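Side-chain contacts in prolyl-tRNA synthetase (Giardia lamblia ATCC 50803, PDB 3IAL), which probably charges tRNA(Pro) with proline in an ATP-dependent reaction and is held here in complex with the prolyl-adenylate intermediate: residues G471-W474 and D475-K479; K312-Q315 and E316-Q319; E67-K71 and V72-Q76. One frame throughout, in Å; residues are numbered along the deposited sequence.

Interaction 1: residues G471-W474 and D475-K479; sequences GEVW and DKKLK
K477 lays its aliphatic chain across the indole of W474 three residues earlier on the same helix. Its CD does the touching, 3.6 Å from both CE3 and CZ3 of W474, over one face of the ring and toward its rim, a CH-pi contact. The lysine runs extended to CE and then bends (chi4 -69°), leaving K477 NZ 5.7 Å from the centre of the six-membered ring of W474, at most a weak cation-pi attraction. A lysine suits this place because its methylenes can lie on the indole while the charged end stays at the exposed surface. On the buried side L478 closes on the backbone, its CG 3.4 Å from W474 O, and its side chain packs on F446 and I449 of helix 446-455. This is helix 472-482, in the C-terminal region of the synthetase, where D475 N is bonded to G471 O, one of the i to i+4 backbone bonds. D475 is the buried acid: OD1 accepts from I486 N of strand 485-489, and OD2 from W214 NE1; K479 NZ, 3.2 Å from D475 OD2, adds a salt bridge whose hydrogen bond is weak. The E472 side is looser. There a water donates to E472 OE2 and D475 OD2 and accepts from K479 NZ.

Interaction 2: residues K312-Q315 and E316-Q319; sequences KNNQ and ESDQ
Two i to i+4 backbone bonds, D318 N to N314 O at 3.1 Å and Q319 N to Q315 O at 3.2 Å, set the start of helix 315-334 in the anticodon-binding domain, with N314 in the N-cap position as the last residue of the loop that follows strand 302-307. Asparagine is a familiar N-cap residue, yet the amide of N314 makes no capping bond. Its chi1 of -146° is displaced from the usual staggered values, and the amide lies beside S317, with OD1 3.5 Å from S317 CB and ND2 3.7 Å from S317 OG. These are packing contacts. N314 ND2 and S317 OG find their partner outside: ND2 donates to Q370 OE1, and OG bonds weakly to the same oxygen. The small serine lets the asparagine amide lie against its CB and keeps a hydroxyl for Q370. D318 folds back toward the helix start: its CG lies anti to its own carbonyl carbon (chi1 -69°), which sets the carboxylate against N314 O, CG to O 3.0 Å. OD1 and N314 O are both acceptors, so their 3.1 Å approach brings no bond; OD2 is held by G310 N of the preceding loop. Farther round, on the exposed side, Q319 lays its CG 3.5 Å from Q315 O. An acid in the first turn is well placed, because the helix dipole would be expected to favour negative charge there. The contact thus implies a helix start tied to its surroundings by side chains bonded outward, to Q370 and G310, with the carboxylate of D318 probably steadied by the amino-terminal end of the helix despite its crowding against a carbonyl oxygen.

Interaction 3: residues E67-K71 and V72-Q76; sequences EEYAK and VGISQ
Apolar contact joins Y69 and I74, whose side chains run at a slant to each other: I74 CD1 rests 3.7 Å from Y69 CD1, and Y69 CB lies 4.0 Å from I74 CB. Leaving its backbone with CG1 anti to the carbonyl carbon (chi1 -50°) and extended beyond it (chi2 175°), I74 sends CD1 toward the ring. Both residues are buried: the tyrosine also meets the ring of H146 on strand 143-152 and V193 of helix 180-201, and its side chain lies about 8 Å from the bound prolyl-adenylate.

The backbone bonds form a Schellman motif that ends helix 52-71 and leads into strand 75-76, which pairs with strand 143-152 and packs on P52 and F55 of the second subunit. I74 N donates to Y69 O at 3.0 Å and G73 N to A70 O at 3.1 Å, each N-H coming from above the carbonyl plane. G73 is the C-prime residue, and its positive phi (74°) favours glycine. V72 N makes only weak bonds, to E68 O and Y69 O.

The ionic pair lies on the helix itself, a salt bridge with K71 NZ 3.0 Å from E68 OE2 on the syn side; an acid and a lysine three residues apart can meet so along a helix. Chemically, then, polar backbone bonds turn the chain, while the apolar Y69-I74 pair packs on the buried side and the charged pair stays outside.

All three contacts are local and belong to helix ends: interactions 1 and 2 lie at amino-terminal starts, interaction 3 at a carboxy-terminal end. Interaction 2 is a surface contact in the anticodon-binding domain and is wholly polar in its side chains. Interactions 1 and 3 are partly buried, and each combines aromatic or aliphatic packing with a lysine-acid salt bridge. They hold different elements, none shared: helix 472-482 in the C-terminal region, helix 315-334, and helix 52-71 with strand 75-76. Interaction 3 is nearest the chain centre, with a side chain about 8 Å from the ligand. Interactions 1 and 2 lie on opposite sides of that centre, their own centres about 72 Å apart.

Interaction 1: residues G471-W474 and D475-K479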
loop_
_atom_site.group_PDB
_atom_site.type_symbol
_atom_site.label_atom_id
_atom_site.label_comp_id
_atom_site.label_asym_id
_atom_site.label_seq_id
_atom_site.Cartn_x
_atom_site.Cartn_y
_atom_site.Cartn_z
ATOM N N GLY B 471 -7.098 0.422 -41.951
ATOM C CA GLY B 471 -6.776 1.791 -41.545
ATOM C C GLY B 471 -5.316 2.014 -41.185
ATOM O O GLY B 471 -4.843 3.150 -41.182
ATOM N N GLU B 472 -4.598 0.935 -40.868
ATOM C CA GLU B 472 -3.179 1.028 -40.528
ATOM C C GLU B 472 -2.335 1.636 -41.651
ATOM O O GLU B 472 -1.305 2.242 -41.388
ATOM C CB GLU B 472 -2.607 -0.340 -40.140
ATOM C CG GLU B 472 -1.227 -0.217 -39.537
ATOM C CD GLU B 472 -0.657 -1.501 -38.999
ATOM O OE1 GLU B 472 -1.293 -2.566 -39.123
ATOM O OE2 GLU B 472 0.453 -1.418 -38.435
ATOM N N VAL B 473 -2.776 1.475 -42.895
ATOM C CA VAL B 473 -2.095 2.065 -44.051
ATOM C C VAL B 473 -1.918 3.581 -43.860
ATOM O O VAL B 473 -0.840 4.130 -44.108
ATOM C CB VAL B 473 -2.867 1.753 -45.362
ATOM C CG1 VAL B 473 -2.264 2.474 -46.548
ATOM C CG2 VAL B 473 -2.881 0.239 -45.615
ATOM N N TRP B 474 -2.978 4.232 -43.384
ATOM C CA TRP B 474 -2.968 5.664 -43.084
ATOM C C TRP B 474 -2.208 6.011 -41.800
ATOM O O TRP B 474 -1.596 7.075 -41.712
ATOM C CB TRP B 474 -4.405 6.195 -43.046
ATOM C CG TRP B 474 -4.987 6.245 -44.428
ATOM C CD1 TRP B 474 -5.869 5.359 -44.992
ATOM C CD2 TRP B 474 -4.682 7.206 -45.442
ATOM N NE1 TRP B 474 -6.144 5.731 -46.288
ATOM C CE2 TRP B 474 -5.427 6.858 -46.589
ATOM C CE3 TRP B 474 -3.848 8.331 -45.492
ATOM C CZ2 TRP B 474 -5.371 7.603 -47.773
ATOM C CZ3 TRP B 474 -3.794 9.072 -46.669
ATOM C CH2 TRP B 474 -4.549 8.701 -47.791
ATOM N N ASP B 475 -2.221 5.113 -40.817
ATOM C CA ASP B 475 -1.388 5.290 -39.626
ATOM C C ASP B 475 0.089 5.428 -40.037
ATOM O O ASP B 475 0.792 6.332 -39.577
ATOM C CB ASP B 475 -1.592 4.119 -38.655
ATOM C CG ASP B 475 -0.909 4.329 -37.308
ATOM O OD1 ASP B 475 -0.995 5.434 -36.713
ATOM O OD2 ASP B 475 -0.299 3.355 -36.832
ATOM N N LYS B 476 0.549 4.550 -40.928
ATOM C CA LYS B 476 1.930 4.601 -41.413
ATOM C C LYS B 476 2.256 5.886 -42.197
ATOM O O LYS B 476 3.308 6.488 -41.986
ATOM C CB LYS B 476 2.244 3.366 -42.257
ATOM C CG LYS B 476 2.269 2.065 -41.449
ATOM C CD LYS B 476 2.537 0.865 -42.338
ATOM C CE LYS B 476 2.454 -0.447 -41.566
ATOM N NZ LYS B 476 3.051 -1.570 -42.352
ATOM N N LYS B 477 1.357 6.323 -43.078
ATOM C CA LYS B 477 1.598 7.570 -43.830
ATOM C C LYS B 477 1.722 8.771 -42.889
ATOM O O LYS B 477 2.580 9.641 -43.091
ATOM C CB LYS B 477 0.496 7.830 -44.857
ATOM C CG LYS B 477 0.479 6.860 -46.018
ATOM C CD LYS B 477 -0.751 7.068 -46.882
ATOM C CE LYS B 477 -0.758 6.126 -48.071
ATOM N NZ LYS B 477 0.300 6.472 -49.057
ATOM N N LEU B 478 0.879 8.810 -41.857
ATOM C CA LEU B 478 0.889 9.911 -40.901
ATOM C C LEU B 478 2.153 9.890 -40.060
ATOM O O LEU B 478 2.762 10.943 -39.835
ATOM C CB LEU B 478 -0.357 9.890 -40.002
ATOM C CG LEU B 478 -1.631 10.360 -40.698
ATOM C CD1 LEU B 478 -2.861 10.066 -39.850
ATOM C CD2 LEU B 478 -1.551 11.860 -41.041
ATOM N N LYS B 479 2.540 8.700 -39.598
ATOM C CA LYS B 479 3.798 8.527 -38.868
ATOM C C LYS B 479 4.997 9.007 -39.689
ATOM O O LYS B 479 5.853 9.709 -39.161
ATOM C CB LYS B 479 4.019 7.065 -38.465
ATOM C CG LYS B 479 3.185 6.609 -37.286
ATOM C CD LYS B 479 3.421 5.135 -36.982
ATOM C CE LYS B 479 2.618 4.697 -35.773
ATOM N NZ LYS B 479 2.627 3.222 -35.596
HETATM O O HOH W 1 1.324 1.353 -37.549
#

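Interaction 2: residues K312-Q315 and E316-Q319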
loop_
_atom_site.group_PDB
_atom_site.type_symbol
_atom_site.label_atom_id
_atom_site.label_comp_id
_atom_site.label_asym_id
_atom_site.label_seq_id
_atom_site.Cartn_x
_atom_site.Cartn_y
_atom_site.Cartn_z
ATOM N N LYS B 312 12.465 42.875 18.794
ATOM C CA LYS B 312 13.054 43.195 20.093
ATOM C C LYS B 312 11.997 43.513 21.155
ATOM O O LYS B 312 11.134 44.374 20.953
ATOM C CB LYS B 312 14.049 44.359 19.971
ATOM C CG LYS B 312 15.459 43.922 19.579
ATOM C CD LYS B 312 16.396 45.111 19.345
ATOM C CE LYS B 312 16.646 45.926 20.613
ATOM N NZ LYS B 312 17.136 45.096 21.752
ATOM N N ASN B 313 12.086 42.809 22.284
ATOM C CA ASN B 313 11.142 42.948 23.398
ATOM C C ASN B 313 9.697 42.700 22.968
ATOM O O ASN B 313 8.782 43.402 23.398
ATOM C CB ASN B 313 11.289 44.320 24.073
ATOM C CG ASN B 313 12.671 44.531 24.674
ATOM O OD1 ASN B 313 13.304 43.586 25.153
ATOM N ND2 ASN B 313 13.140 45.778 24.660
ATOM N N ASN B 314 9.510 41.691 22.121
ATOM C CA ASN B 314 8.194 41.338 21.600
ATOM C C ASN B 314 7.913 39.844 21.791
ATOM O O ASN B 314 7.219 39.219 20.983
ATOM C CB ASN B 314 8.101 41.729 20.117
ATOM C CG ASN B 314 6.709 42.192 19.716
ATOM O OD1 ASN B 314 6.039 42.904 20.464
ATOM N ND2 ASN B 314 6.273 41.798 18.525
ATOM N N GLN B 315 8.439 39.286 22.883
ATOM C CA GLN B 315 8.281 37.865 23.186
ATOM C C GLN B 315 6.836 37.523 23.542
ATOM O O GLN B 315 6.360 36.435 23.217
ATOM C CB GLN B 315 9.213 37.436 24.330
ATOM C CG GLN B 315 10.674 37.221 23.918
ATOM C CD GLN B 315 11.424 38.512 23.622
ATOM O OE1 GLN B 315 11.120 39.569 24.179
ATOM N NE2 GLN B 315 12.418 38.427 22.745
ATOM N N GLU B 316 6.141 38.450 24.201
ATOM C CA GLU B 316 4.747 38.224 24.587
ATOM C C GLU B 316 3.824 38.172 23.366
ATOM O O GLU B 316 2.961 37.296 23.276
ATOM C CB GLU B 316 4.265 39.300 25.563
ATOM C CG GLU B 316 3.018 38.898 26.343
ATOM C CD GLU B 316 2.495 40.000 27.248
ATOM O OE1 GLU B 316 3.293 40.854 27.692
ATOM O OE2 GLU B 316 1.276 40.005 27.518
ATOM N N SER B 317 4.002 39.113 22.441
ATOM C CA SER B 317 3.220 39.138 21.201
ATOM C C SER B 317 3.463 37.881 20.370
ATOM O O SER B 317 2.532 37.321 19.792
ATOM C CB SER B 317 3.560 40.373 20.368
ATOM O OG SER B 317 2.930 40.316 19.099
ATOM N N ASP B 318 4.720 37.446 20.321
ATOM C CA ASP B 318 5.091 36.228 19.610
ATOM C C ASP B 318 4.313 35.019 20.133
ATOM O O ASP B 318 3.734 34.266 19.345
ATOM C CB ASP B 318 6.602 35.980 19.709
ATOM C CG ASP B 318 7.423 37.003 18.929
ATOM O OD1 ASP B 318 6.830 37.871 18.248
ATOM O OD2 ASP B 318 8.672 36.942 19.001
ATOM N N GLN B 319 4.287 34.848 21.454
ATOM C CA GLN B 319 3.540 33.748 22.077
ATOM C C GLN B 319 2.056 33.775 21.713
ATOM O O GLN B 319 1.451 32.729 21.495
ATOM C CB GLN B 319 3.690 33.772 23.603
ATOM C CG GLN B 319 5.057 33.322 24.113
ATOM C CD GLN B 319 5.124 33.247 25.633
ATOM O OE1 GLN B 319 4.190 32.777 26.287
ATOM N NE2 GLN B 319 6.236 33.707 26.201
#

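Interaction 3: residues E67-K71 and V72-Q76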
loop_
_atom_site.group_PDB
_atom_site.type_symbol
_atom_site.label_atom_id
_atom_site.label_comp_id
_atom_site.label_asym_id
_atom_site.label_seq_id
_atom_site.Cartn_x
_atom_site.Cartn_y
_atom_site.Cartn_z
ATOM N N GLU B 67 -9.710 2.214 -2.729
ATOM C CA GLU B 67 -10.963 2.570 -2.050
ATOM C C GLU B 67 -12.181 2.542 -2.980
ATOM O O GLU B 67 -13.243 2.041 -2.599
ATOM C CB GLU B 67 -10.842 3.971 -1.443
ATOM C CG GLU B 67 -9.951 4.067 -0.220
ATOM C CD GLU B 67 -9.660 5.519 0.183
ATOM O OE1 GLU B 67 -10.224 6.453 -0.444
ATOM O OE2 GLU B 67 -8.865 5.723 1.134
ATOM N N GLU B 68 -12.028 3.094 -4.184
ATOM C CA GLU B 68 -13.125 3.158 -5.170
ATOM C C GLU B 68 -13.429 1.779 -5.769
ATOM O O GLU B 68 -14.586 1.440 -6.019
ATOM C CB GLU B 68 -12.784 4.133 -6.293
ATOM C CG GLU B 68 -12.715 5.592 -5.866
ATOM C CD GLU B 68 -14.021 6.083 -5.260
ATOM O OE1 GLU B 68 -15.070 5.957 -5.930
ATOM O OE2 GLU B 68 -13.992 6.565 -4.107
ATOM N N TYR B 69 -12.384 0.989 -5.999
ATOM C CA TYR B 69 -12.554 -0.389 -6.438
ATOM C C TYR B 69 -13.306 -1.201 -5.381
ATOM O O TYR B 69 -14.215 -1.942 -5.723
ATOM C CB TYR B 69 -11.205 -1.038 -6.780
ATOM C CG TYR B 69 -10.663 -0.751 -8.189
ATOM C CD1 TYR B 69 -11.477 -0.259 -9.213
ATOM C CD2 TYR B 69 -9.336 -1.008 -8.493
ATOM C CE1 TYR B 69 -10.965 -0.013 -10.482
ATOM C CE2 TYR B 69 -8.824 -0.762 -9.751
ATOM C CZ TYR B 69 -9.642 -0.268 -10.743
ATOM O OH TYR B 69 -9.119 -0.034 -11.997
ATOM N N ALA B 70 -12.958 -1.028 -4.108
ATOM C CA ALA B 70 -13.669 -1.706 -3.012
ATOM C C ALA B 70 -15.175 -1.421 -3.036
ATOM O O ALA B 70 -15.973 -2.323 -2.810
ATOM C CB ALA B 70 -13.083 -1.322 -1.650
ATOM N N LYS B 71 -15.555 -0.174 -3.318
ATOM C CA LYS B 71 -16.972 0.218 -3.328
ATOM C C LYS B 71 -17.765 -0.456 -4.442
ATOM O O LYS B 71 -18.972 -0.632 -4.313
ATOM C CB LYS B 71 -17.128 1.733 -3.482
ATOM C CG LYS B 71 -16.720 2.562 -2.275
ATOM C CD LYS B 71 -16.958 4.044 -2.573
ATOM C CE LYS B 71 -16.176 4.959 -1.661
ATOM N NZ LYS B 71 -16.243 6.367 -2.152
ATOM N N VAL B 72 -17.101 -0.806 -5.543
ATOM C CA VAL B 72 -17.776 -1.500 -6.645
ATOM C C VAL B 72 -17.438 -3.003 -6.654
ATOM O O VAL B 72 -17.527 -3.660 -7.691
ATOM C CB VAL B 72 -17.513 -0.810 -8.032
ATOM C CG1 VAL B 72 -18.091 0.605 -8.039
ATOM C CG2 VAL B 72 -16.034 -0.780 -8.389
ATOM N N GLY B 73 -17.076 -3.539 -5.486
ATOM C CA GLY B 73 -16.931 -4.993 -5.289
ATOM C C GLY B 73 -15.690 -5.636 -5.913
ATOM O O GLY B 73 -15.701 -6.818 -6.224
ATOM N N ILE B 74 -14.615 -4.870 -6.093
ATOM C CA ILE B 74 -13.353 -5.444 -6.565
ATOM C C ILE B 74 -12.396 -5.509 -5.382
ATOM O O ILE B 74 -12.088 -4.476 -4.786
ATOM C CB ILE B 74 -12.731 -4.627 -7.697
ATOM C CG1 ILE B 74 -13.775 -4.342 -8.787
ATOM C CG2 ILE B 74 -11.502 -5.384 -8.287
ATOM C CD1 ILE B 74 -13.278 -3.408 -9.912
ATOM N N SER B 75 -11.951 -6.721 -5.034
ATOM C CA SER B 75 -11.232 -6.948 -3.773
ATOM C C SER B 75 -9.727 -6.893 -3.978
ATOM O O SER B 75 -9.201 -7.404 -4.969
ATOM C CB SER B 75 -11.610 -8.297 -3.164
ATOM O OG SER B 75 -12.943 -8.303 -2.709
ATOM N N GLN B 76 -9.034 -6.277 -3.038
ATOM C CA GLN B 76 -7.603 -6.133 -3.160
ATOM C C GLN B 76 -6.922 -7.440 -2.783
ATOM O O GLN B 76 -7.343 -8.122 -1.850
ATOM C CB GLN B 76 -7.064 -4.989 -2.297
ATOM C CG GLN B 76 -5.643 -4.581 -2.745
ATOM C CD GLN B 76 -5.166 -3.269 -2.150
ATOM O OE1 GLN B 76 -5.904 -2.593 -1.452
ATOM N NE2 GLN B 76 -3.919 -2.913 -2.423
#